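PDB 4IRT: uncharacterized protein, which is of unknown function but is probably a neuraminidase-like beta-propeller protein that acts on or binds carbohydrate. Local coordinates for residues 262-270 with 281-292; 378-386 with 401-410. All coordinates share one frame; numbering follows the deposited sequence. Where two conformers were deposited one is given.

Interaction 1. Residues 262-270 with 281-292; sequences GNPYIATYW and RIVWNDGKMWHQ
Ile266 and Val283 form a hydrogen-bonded pair at the middle of an antiparallel ladder whose strand axes, 264-270 and 281-285, approach to 4.5 Å at 163°. Thr268 with Arg281 is the next such pair, and Asn285 N to Pro264 O ends the series. Strands 264-271 and 278-285 are the two inner strands of a four-stranded up-and-down sheet, the architecture of a propeller blade.

On one face, Tyr265 and Trp284 are a non-hydrogen-bonded pair. Their rings are nearly parallel but slid apart with little overlap, so the closer touch is a CH-pi contact, Trp284 CB over the Tyr265 ring, 3.4 Å from Tyr265 CD2. Ile282 CD1 meets the edge of the same ring, and Ile319 of strand 318-322 covers Tyr265 and Ile282.

On the other face, with Ile266 and Val283, Arg281 meets Trp270. The guanidinium lies flat on the indole, planes 10° apart, with Arg281 CZ 3.4 Å from Trp270 NE1. With CG anti to the carbonyl carbon, Arg281 sets that atom over the six-membered ring, and a bend at chi2 (-74°) carries the guanidinium on to the five-membered ring. NE and NH2 of Arg281 both donate to Trp270 O, NH2 at 3.0 Å, from the same side above the carbonyl plane. At the indole edge, Val283 CG2 is 3.7 Å from Trp270 CH2. Putting a leucine at Arg281 would probably leave Trp270 O without these two donors, Glu272 without its salt-bridge partner and the indole freer to turn. Further along, Pro264 CG packs 3.9 Å from Trp290 CH2 of the following strand.

Because ring stacking, the two bonds to one carbonyl oxygen and the Glu272 salt bridge all act on a buried guanidinium, its charge is probably compensated and its orientation fixed.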
loop_
_atom_site.group_PDB
_atom_site.type_symbol
_atom_site.label_atom_id
_atom_site.label_comp_id
_atom_site.label_asym_id
_atom_site.label_seq_id
_atom_site.Cartn_x
_atom_site.Cartn_y
_atom_site.Cartn_z
ATOM N N GLY A 262 0.839 18.963 -0.263
ATOM C CA GLY A 262 0.282 18.254 -1.405
ATOM C C GLY A 262 1.286 17.844 -2.481
ATOM O O GLY A 262 0.874 17.451 -3.569
ATOM N N ASN A 263 2.579 17.944 -2.196
ATOM C CA ASN A 263 3.631 17.426 -3.088
ATOM C C ASN A 263 3.775 15.888 -2.954
ATOM O O ASN A 263 3.827 15.379 -1.831
ATOM C CB ASN A 263 4.965 18.086 -2.788
ATOM C CG ASN A 263 4.963 19.562 -3.151
ATOM O OD1 ASN A 263 4.391 19.978 -4.167
ATOM N ND2 ASN A 263 5.541 20.344 -2.302
ATOM N N PRO A 264 3.818 15.159 -4.098
ATOM C CA PRO A 264 3.832 13.683 -4.082
ATOM C C PRO A 264 5.229 13.119 -3.973
ATOM O O PRO A 264 6.165 13.679 -4.556
ATOM C CB PRO A 264 3.256 13.294 -5.449
ATOM C CG PRO A 264 3.694 14.459 -6.346
ATOM C CD PRO A 264 3.553 15.678 -5.451
ATOM N N TYR A 265 5.327 11.988 -3.281
ATOM C CA TYR A 265 6.556 11.249 -3.073
ATOM C C TYR A 265 6.290 9.780 -3.384
ATOM O O TYR A 265 5.296 9.239 -2.922
ATOM C CB TYR A 265 7.013 11.334 -1.629
ATOM C CG TYR A 265 7.444 12.703 -1.204
ATOM C CD1 TYR A 265 6.501 13.674 -0.955
ATOM C CD2 TYR A 265 8.777 13.021 -1.056
ATOM C CE1 TYR A 265 6.878 14.948 -0.555
ATOM C CE2 TYR A 265 9.172 14.295 -0.669
ATOM C CZ TYR A 265 8.215 15.255 -0.424
ATOM O OH TYR A 265 8.561 16.532 -0.027
ATOM N N ILE A 266 7.164 9.150 -4.176
ATOM C CA ILE A 266 6.966 7.745 -4.599
ATOM C C ILE A 266 8.196 6.927 -4.214
ATOM O O ILE A 266 9.292 7.325 -4.533
ATOM C CB ILE A 266 6.762 7.651 -6.116
ATOM C CG1 ILE A 266 5.570 8.508 -6.543
ATOM C CG2 ILE A 266 6.617 6.185 -6.539
ATOM C CD1 ILE A 266 5.536 8.964 -8.005
ATOM N N ALA A 267 7.999 5.805 -3.527
ATOM C CA ALA A 267 9.101 4.954 -3.058
ATOM C C ALA A 267 9.126 3.640 -3.823
ATOM O O ALA A 267 8.104 2.959 -3.965
ATOM C CB ALA A 267 8.974 4.691 -1.572
ATOM N N THR A 268 10.293 3.299 -4.350
ATOM C CA THR A 268 10.446 2.116 -5.157
ATOM C C THR A 268 11.914 1.740 -5.239
ATOM O O THR A 268 12.730 2.193 -4.411
ATOM C CB THR A 268 9.793 2.272 -6.574
ATOM O OG1 THR A 268 9.821 1.022 -7.249
ATOM C CG2 THR A 268 10.538 3.318 -7.436
ATOM N N TYR A 269 12.242 0.852 -6.191
ATOM C CA TYR A 269 13.625 0.501 -6.460
ATOM C C TYR A 269 13.882 0.148 -7.934
ATOM O O TYR A 269 12.971 -0.205 -8.672
ATOM C CB TYR A 269 14.155 -0.599 -5.522
ATOM C CG TYR A 269 13.515 -1.993 -5.607
ATOM C CD1 TYR A 269 13.790 -2.849 -6.671
ATOM C CD2 TYR A 269 12.679 -2.448 -4.596
ATOM C CE1 TYR A 269 13.226 -4.117 -6.738
ATOM C CE2 TYR A 269 12.099 -3.731 -4.632
ATOM C CZ TYR A 269 12.364 -4.551 -5.702
ATOM O OH TYR A 269 11.824 -5.813 -5.775
ATOM N N TRP A 270 15.132 0.323 -8.345
ATOM C CA TRP A 270 15.641 -0.086 -9.654
ATOM C C TRP A 270 17.182 0.010 -9.637
ATOM O O TRP A 270 17.761 0.618 -8.739
ATOM C CB TRP A 270 14.998 0.760 -10.785
ATOM C CG TRP A 270 15.442 2.236 -10.810
ATOM C CD1 TRP A 270 16.597 2.739 -11.354
ATOM C CD2 TRP A 270 14.697 3.371 -10.345
ATOM N NE1 TRP A 270 16.633 4.109 -11.218
ATOM C CE2 TRP A 270 15.484 4.521 -10.601
ATOM C CE3 TRP A 270 13.439 3.531 -9.766
ATOM C CZ2 TRP A 270 15.057 5.795 -10.265
ATOM C CZ3 TRP A 270 13.032 4.820 -9.409
ATOM C CH2 TRP A 270 13.828 5.914 -9.661
ATOM N N ARG A 281 14.976 3.876 -4.074
ATOM C CA ARG A 281 14.817 5.189 -4.653
ATOM C C ARG A 281 13.644 5.923 -4.057
ATOM O O ARG A 281 12.669 5.310 -3.649
ATOM C CB ARG A 281 14.496 5.047 -6.147
ATOM C CG ARG A 281 15.429 4.107 -6.870
ATOM C CD ARG A 281 16.808 4.698 -7.115
ATOM N NE ARG A 281 17.689 3.712 -7.760
ATOM C CZ ARG A 281 18.751 3.997 -8.516
ATOM N NH1 ARG A 281 19.102 5.254 -8.691
ATOM N NH2 ARG A 281 19.477 3.023 -9.071
ATOM N N ILE A 282 13.716 7.248 -4.099
ATOM C CA ILE A 282 12.548 8.096 -3.936
ATOM C C ILE A 282 12.423 9.049 -5.137
ATOM O O ILE A 282 13.425 9.567 -5.635
ATOM C CB ILE A 282 12.594 8.841 -2.569
ATOM C CG1 ILE A 282 11.237 9.453 -2.243
ATOM C CG2 ILE A 282 13.703 9.892 -2.532
ATOM C CD1 ILE A 282 11.064 9.801 -0.782
ATOM N N VAL A 283 11.187 9.263 -5.589
ATOM C CA VAL A 283 10.872 10.177 -6.688
ATOM C C VAL A 283 9.805 11.119 -6.148
ATOM O O VAL A 283 8.805 10.671 -5.609
ATOM C CB VAL A 283 10.343 9.388 -7.887
ATOM C CG1 VAL A 283 9.812 10.274 -9.006
ATOM C CG2 VAL A 283 11.380 8.403 -8.388
ATOM N N TRP A 284 9.984 12.418 -6.325
ATOM C CA TRP A 284 9.021 13.383 -5.822
ATOM C C TRP A 284 8.989 14.640 -6.672
ATOM O O TRP A 284 9.924 14.901 -7.451
ATOM C CB TRP A 284 9.333 13.747 -4.362
ATOM C CG TRP A 284 10.487 14.737 -4.171
ATOM C CD1 TRP A 284 10.386 16.091 -3.919
ATOM C CD2 TRP A 284 11.892 14.447 -4.216
ATOM N NE1 TRP A 284 11.646 16.645 -3.817
ATOM C CE2 TRP A 284 12.581 15.673 -4.014
ATOM C CE3 TRP A 284 12.643 13.281 -4.445
ATOM C CZ2 TRP A 284 13.956 15.749 -3.990
ATOM C CZ3 TRP A 284 14.012 13.368 -4.405
ATOM C CH2 TRP A 284 14.658 14.615 -4.198
ATOM N N ASN A 285 7.902 15.385 -6.531
ATOM C CA ASN A 285 7.682 16.608 -7.291
ATOM C C ASN A 285 7.513 17.746 -6.310
ATOM O O ASN A 285 6.786 17.592 -5.338
ATOM C CB ASN A 285 6.428 16.487 -8.148
ATOM C CG ASN A 285 6.224 17.688 -9.059
ATOM O OD1 ASN A 285 5.643 18.696 -8.654
ATOM N ND2 ASN A 285 6.740 17.592 -10.281
ATOM N N ASP A 286 8.227 18.842 -6.543
ATOM C CA ASP A 286 8.268 19.988 -5.615
ATOM C C ASP A 286 7.272 21.103 -5.979
ATOM O O ASP A 286 7.256 22.191 -5.366
ATOM C CB ASP A 286 9.705 20.526 -5.492
ATOM C CG ASP A 286 10.250 21.081 -6.789
ATOM O OD1 ASP A 286 9.455 21.345 -7.719
ATOM O OD2 ASP A 286 11.491 21.263 -6.876
ATOM N N GLY A 287 6.426 20.814 -6.943
ATOM C CA GLY A 287 5.457 21.756 -7.491
ATOM C C GLY A 287 5.884 22.142 -8.892
ATOM O O GLY A 287 5.056 22.488 -9.716
ATOM N N LYS A 288 7.187 22.071 -9.168
ATOM C CA LYS A 288 7.713 22.550 -10.443
ATOM C C LYS A 288 8.507 21.522 -11.220
ATOM O O LYS A 288 8.573 21.605 -12.431
ATOM C CB LYS A 288 8.620 23.766 -10.193
ATOM C CG LYS A 288 7.978 24.932 -9.445
ATOM C CD LYS A 288 6.694 25.437 -10.097
ATOM C CE LYS A 288 6.934 26.117 -11.442
ATOM N NZ LYS A 288 7.282 27.559 -11.280
HETATM N N MSE A 289 9.167 20.605 -10.511
HETATM C CA MSE A 289 10.042 19.623 -11.146
HETATM C C MSE A 289 10.026 18.312 -10.387
HETATM O O MSE A 289 9.898 18.280 -9.138
HETATM C CB MSE A 289 11.510 20.078 -11.162
HETATM C CG MSE A 289 11.831 21.311 -12.016
HETATM SE SE MSE A 289 12.017 20.859 -13.929
HETATM C CE MSE A 289 13.793 20.000 -13.905
ATOM N N TRP A 290 10.216 17.230 -11.139
ATOM C CA TRP A 290 10.449 15.894 -10.572
ATOM C C TRP A 290 11.940 15.693 -10.252
ATOM O O TRP A 290 12.826 16.212 -10.937
ATOM C CB TRP A 290 9.979 14.791 -11.520
ATOM C CG TRP A 290 8.493 14.674 -11.639
ATOM C CD1 TRP A 290 7.702 15.171 -12.653
ATOM C CD2 TRP A 290 7.610 14.022 -10.732
ATOM N NE1 TRP A 290 6.406 14.858 -12.430
ATOM C CE2 TRP A 290 6.313 14.152 -11.254
ATOM C CE3 TRP A 290 7.791 13.333 -9.533
ATOM C CZ2 TRP A 290 5.205 13.636 -10.612
ATOM C CZ3 TRP A 290 6.706 12.812 -8.921
ATOM C CH2 TRP A 290 5.430 12.952 -9.452
ATOM N N HIS A 291 12.195 14.975 -9.165
ATOM C CA HIS A 291 13.534 14.672 -8.683
ATOM C C HIS A 291 13.592 13.205 -8.315
ATOM O O HIS A 291 12.567 12.581 -8.104
ATOM C CB HIS A 291 13.848 15.483 -7.407
ATOM C CG HIS A 291 13.635 16.956 -7.551
ATOM N ND1 HIS A 291 14.590 17.794 -8.088
ATOM C CD2 HIS A 291 12.594 17.749 -7.207
ATOM C CE1 HIS A 291 14.137 19.041 -8.088
ATOM N NE2 HIS A 291 12.928 19.040 -7.552
ATOM N N GLN A 292 14.809 12.671 -8.244
ATOM C CA GLN A 292 15.043 11.322 -7.803
ATOM C C GLN A 292 16.251 11.300 -6.879
ATOM O O GLN A 292 17.163 12.120 -7.036
ATOM C CB GLN A 292 15.333 10.399 -8.999
ATOM C CG GLN A 292 16.566 10.823 -9.815
ATOM C CD GLN A 292 16.950 9.833 -10.919
ATOM O OE1 GLN A 292 17.018 8.629 -10.699
ATOM N NE2 GLN A 292 17.285 10.365 -12.092
HETATM O O HOH W 1 3.369 18.637 -7.130
#

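Interaction 2. Residues 378-386 with 401-410; sequences RKLHLFVQH and QMIYVLETNM
Backbone bonds pair Leu382 with Leu406 and Val384 with Tyr404, antiparallel, the axes of strands 381-385 and 401-407 at 151°. The straightest is Tyr404 N to Val384 O (2.8 Å, 173° at the hydrogen). Beyond the ladder, Leu380 O accepts from Thr408 N. In the conformer described, one of two modelled for Thr408, its OG1 also donates to Leu380 O at 2.8 Å, in the carbonyl plane on a lone pair; this second bond is the less certain. Water bridges Leu380 N to Thr408 O at this end and His386 N to Met402 O at the other. Strand 401-407 is central in a three-stranded sheet with 5-12 on its far side, so N- and C-terminal strands share one sheet, as in the ring closure of many beta-propellers. Among CH-pi contacts, Ile403 CG2 sits over the Phe383 ring, 3.6 Å from Phe383 CZ, while Glu407 CG lies over the His381 imidazole, 3.6 Å from His381 NE2. Glu407 also has a salt bridge to Arg51, and His381 ND1 is hydrogen-bonded to Gln35. Apolar packing on the opposite face brings Val384 CG2 to 3.7 Å from Leu406 CB.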
loop_
_atom_site.group_PDB
_atom_site.type_symbol
_atom_site.label_atom_id
_atom_site.label_comp_id
_atom_site.label_asym_id
_atom_site.label_seq_id
_atom_site.Cartn_x
_atom_site.Cartn_y
_atom_site.Cartn_z
ATOM N N ARG A 378 1.218 12.603 13.520
ATOM C CA ARG A 378 2.636 12.464 13.212
ATOM C C ARG A 378 3.348 11.401 14.034
ATOM O O ARG A 378 4.468 11.600 14.488
ATOM C CB ARG A 378 3.360 13.828 13.320
ATOM C CG ARG A 378 2.846 14.823 12.300
ATOM C CD ARG A 378 3.420 14.505 10.937
ATOM N NE ARG A 378 3.068 15.554 9.991
ATOM C CZ ARG A 378 2.024 15.534 9.186
ATOM N NH1 ARG A 378 1.208 14.489 9.139
ATOM N NH2 ARG A 378 1.809 16.576 8.398
ATOM N N LYS A 379 2.692 10.261 14.185
ATOM C CA LYS A 379 3.300 9.051 14.759
ATOM C C LYS A 379 3.333 7.991 13.681
ATOM O O LYS A 379 2.392 7.907 12.870
ATOM C CB LYS A 379 2.483 8.549 15.932
ATOM C CG LYS A 379 2.582 9.450 17.151
ATOM C CD LYS A 379 1.603 9.004 18.220
ATOM C CE LYS A 379 1.869 9.711 19.533
ATOM N NZ LYS A 379 1.101 9.091 20.643
ATOM N N LEU A 380 4.433 7.231 13.643
ATOM C CA LEU A 380 4.618 6.149 12.667
ATOM C C LEU A 380 4.532 4.812 13.369
ATOM O O LEU A 380 5.446 4.436 14.149
ATOM C CB LEU A 380 5.978 6.258 11.960
ATOM C CG LEU A 380 6.336 5.234 10.885
ATOM C CD1 LEU A 380 5.278 5.277 9.784
ATOM C CD2 LEU A 380 7.726 5.514 10.327
ATOM N N HIS A 381 3.447 4.116 13.102
ATOM C CA HIS A 381 3.209 2.780 13.632
ATOM C C HIS A 381 3.200 1.837 12.459
ATOM O O HIS A 381 2.520 2.092 11.448
ATOM C CB HIS A 381 1.883 2.719 14.375
ATOM C CG HIS A 381 1.896 3.409 15.708
ATOM N ND1 HIS A 381 0.893 3.228 16.633
ATOM C CD2 HIS A 381 2.772 4.286 16.273
ATOM C CE1 HIS A 381 1.142 3.959 17.710
ATOM N NE2 HIS A 381 2.274 4.617 17.516
ATOM N N LEU A 382 3.990 0.782 12.593
ATOM C CA LEU A 382 4.138 -0.247 11.577
ATOM C C LEU A 382 3.543 -1.576 12.028
ATOM O O LEU A 382 3.709 -2.005 13.190
ATOM C CB LEU A 382 5.627 -0.445 11.265
ATOM C CG LEU A 382 6.430 0.742 10.752
ATOM C CD1 LEU A 382 7.924 0.454 10.721
ATOM C CD2 LEU A 382 5.947 1.081 9.353
ATOM N N PHE A 383 2.915 -2.258 11.069
ATOM C CA PHE A 383 2.509 -3.657 11.183
ATOM C C PHE A 383 3.751 -4.522 10.971
ATOM O O PHE A 383 4.315 -4.562 9.873
ATOM C CB PHE A 383 1.438 -3.989 10.121
ATOM C CG PHE A 383 0.813 -5.383 10.254
ATOM C CD1 PHE A 383 1.548 -6.539 9.960
ATOM C CD2 PHE A 383 -0.505 -5.543 10.666
ATOM C CE1 PHE A 383 0.982 -7.825 10.085
ATOM C CE2 PHE A 383 -1.072 -6.808 10.773
ATOM C CZ PHE A 383 -0.335 -7.967 10.499
ATOM N N VAL A 384 4.171 -5.232 12.005
ATOM C CA VAL A 384 5.423 -5.997 11.964
ATOM C C VAL A 384 5.145 -7.455 12.359
ATOM O O VAL A 384 4.599 -7.720 13.411
ATOM C CB VAL A 384 6.461 -5.370 12.898
ATOM C CG1 VAL A 384 7.709 -6.237 13.006
ATOM C CG2 VAL A 384 6.847 -3.993 12.373
ATOM N N GLN A 385 5.573 -8.381 11.508
ATOM C CA GLN A 385 5.416 -9.818 11.735
ATOM C C GLN A 385 6.424 -10.535 10.842
ATOM O O GLN A 385 6.549 -10.213 9.666
ATOM C CB GLN A 385 4.022 -10.286 11.326
ATOM C CG GLN A 385 3.779 -11.728 11.648
ATOM C CD GLN A 385 2.581 -12.323 10.986
ATOM O OE1 GLN A 385 2.012 -11.767 10.050
ATOM N NE2 GLN A 385 2.182 -13.486 11.475
ATOM N N HIS A 386 7.141 -11.484 11.424
ATOM C CA HIS A 386 7.997 -12.383 10.640
ATOM C C HIS A 386 7.110 -13.308 9.796
ATOM O O HIS A 386 6.260 -13.998 10.343
ATOM C CB HIS A 386 8.807 -13.237 11.601
ATOM C CG HIS A 386 9.679 -14.233 10.913
ATOM N ND1 HIS A 386 11.032 -14.046 10.753
ATOM C CD2 HIS A 386 9.385 -15.412 10.323
ATOM C CE1 HIS A 386 11.542 -15.091 10.112
ATOM N NE2 HIS A 386 10.563 -15.942 9.855
ATOM N N GLN A 401 3.868 -16.646 13.871
ATOM C CA GLN A 401 4.747 -15.691 14.549
ATOM C C GLN A 401 3.953 -14.476 15.066
ATOM O O GLN A 401 2.886 -14.081 14.518
ATOM C CB GLN A 401 5.899 -15.238 13.611
ATOM C CG GLN A 401 6.723 -16.394 13.024
ATOM C CD GLN A 401 7.467 -17.205 14.088
ATOM O OE1 GLN A 401 7.221 -18.437 14.300
ATOM N NE2 GLN A 401 8.315 -16.532 14.809
HETATM N N MSE A 402 4.469 -13.872 16.124
HETATM C CA MSE A 402 3.775 -12.744 16.768
HETATM C C MSE A 402 3.667 -11.580 15.837
HETATM O O MSE A 402 4.627 -11.231 15.173
HETATM C CB MSE A 402 4.585 -12.357 17.998
HETATM C CG MSE A 402 4.038 -11.173 18.763
HETATM SE SE MSE A 402 2.286 -11.509 19.505
HETATM C CE MSE A 402 2.845 -12.829 20.840
ATOM N N ILE A 403 2.477 -10.980 15.792
ATOM C CA ILE A 403 2.251 -9.689 15.124
ATOM C C ILE A 403 2.421 -8.597 16.177
ATOM O O ILE A 403 1.943 -8.721 17.333
ATOM C CB ILE A 403 0.860 -9.604 14.503
ATOM C CG1 ILE A 403 0.746 -10.608 13.340
ATOM C CG2 ILE A 403 0.568 -8.210 14.000
ATOM C CD1 ILE A 403 -0.698 -10.933 12.994
ATOM N N TYR A 404 3.161 -7.570 15.798
ATOM C CA TYR A 404 3.345 -6.381 16.647
ATOM C C TYR A 404 2.899 -5.125 15.951
ATOM O O TYR A 404 2.932 -5.040 14.705
ATOM C CB TYR A 404 4.819 -6.165 16.932
ATOM C CG TYR A 404 5.554 -7.344 17.515
ATOM C CD1 TYR A 404 6.145 -8.291 16.695
ATOM C CD2 TYR A 404 5.693 -7.485 18.888
ATOM C CE1 TYR A 404 6.833 -9.375 17.240
ATOM C CE2 TYR A 404 6.387 -8.547 19.448
ATOM C CZ TYR A 404 6.963 -9.483 18.612
ATOM O OH TYR A 404 7.631 -10.542 19.165
ATOM N N VAL A 405 2.555 -4.109 16.736
ATOM C CA VAL A 405 2.628 -2.761 16.211
ATOM C C VAL A 405 3.947 -2.168 16.703
ATOM O O VAL A 405 4.204 -2.095 17.923
ATOM C CB VAL A 405 1.418 -1.909 16.636
ATOM C CG1 VAL A 405 1.614 -0.467 16.200
ATOM C CG2 VAL A 405 0.142 -2.493 16.066
ATOM N N LEU A 406 4.785 -1.773 15.760
ATOM C CA LEU A 406 6.027 -1.136 16.086
ATOM C C LEU A 406 5.796 0.369 16.109
ATOM O O LEU A 406 5.476 1.005 15.067
ATOM C CB LEU A 406 7.108 -1.548 15.087
ATOM C CG LEU A 406 8.567 -1.254 15.474
ATOM C CD1 LEU A 406 9.517 -1.954 14.515
ATOM C CD2 LEU A 406 8.852 0.234 15.451
ATOM N N GLU A 407 5.924 0.925 17.307
ATOM C CA GLU A 407 5.729 2.351 17.539
ATOM C C GLU A 407 7.101 3.002 17.407
ATOM O O GLU A 407 7.965 2.854 18.265
ATOM C CB GLU A 407 5.136 2.573 18.933
ATOM C CG GLU A 407 3.829 1.825 19.168
ATOM C CD GLU A 407 3.173 2.122 20.516
ATOM O OE1 GLU A 407 3.899 2.352 21.519
ATOM O OE2 GLU A 407 1.926 2.123 20.566
ATOM N N THR A 408 7.307 3.705 16.314
ATOM C CA THR A 408 8.647 4.134 15.955
ATOM C C THR A 408 9.021 5.396 16.711
ATOM O O THR A 408 8.237 6.350 16.775
ATOM C CB THR A 408 8.775 4.450 14.462
ATOM O OG1 THR A 408 7.993 5.609 14.172
ATOM C CG2 THR A 408 8.324 3.280 13.606
ATOM N N ASN A 409 10.218 5.387 17.292
ATOM C CA ASN A 409 10.807 6.577 17.863
ATOM C C ASN A 409 11.552 7.312 16.731
ATOM O O ASN A 409 12.452 6.733 16.089
ATOM C CB ASN A 409 11.777 6.177 18.976
ATOM C CG ASN A 409 12.355 7.365 19.717
ATOM O OD1 ASN A 409 12.157 8.525 19.341
ATOM N ND2 ASN A 409 13.093 7.075 20.783
HETATM N N MSE A 410 11.159 8.559 16.470
HETATM C CA MSE A 410 11.807 9.387 15.430
HETATM C C MSE A 410 12.399 10.646 16.021
HETATM O O MSE A 410 13.042 10.619 17.079
HETATM C CB MSE A 410 10.763 9.735 14.369
HETATM C CG MSE A 410 10.280 8.496 13.596
HETATM SE SE MSE A 410 8.770 9.165 12.550
HETATM C CE MSE A 410 7.535 9.447 14.055
HETATM O O HOH W 2 5.862 7.437 16.088
HETATM O O HOH W 3 7.104 -11.884 14.240
#

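How the interactions relate
From the N terminus, strand 5-12 comes first but finds its neighbour only at the end of the chain, in 401-407. Interaction 1 closes a short hairpin, with ten residues between 262-270 and 281-292, inside one four-stranded sheet. The chain then builds the sheet 318-356 and helix 371-377 before interaction 2 closes a second excursion, fourteen residues long, between 378-386 and 401-410. The two are in series, neither nested nor crossed; the centres of interaction 1 and interaction 2 lie about 25 Å apart, and the nearest atoms of interactions 1 and 2 about 9 Å. Interaction 1 is thus local to one sheet, whereas interaction 2 belongs to the sheet that unites both chain ends.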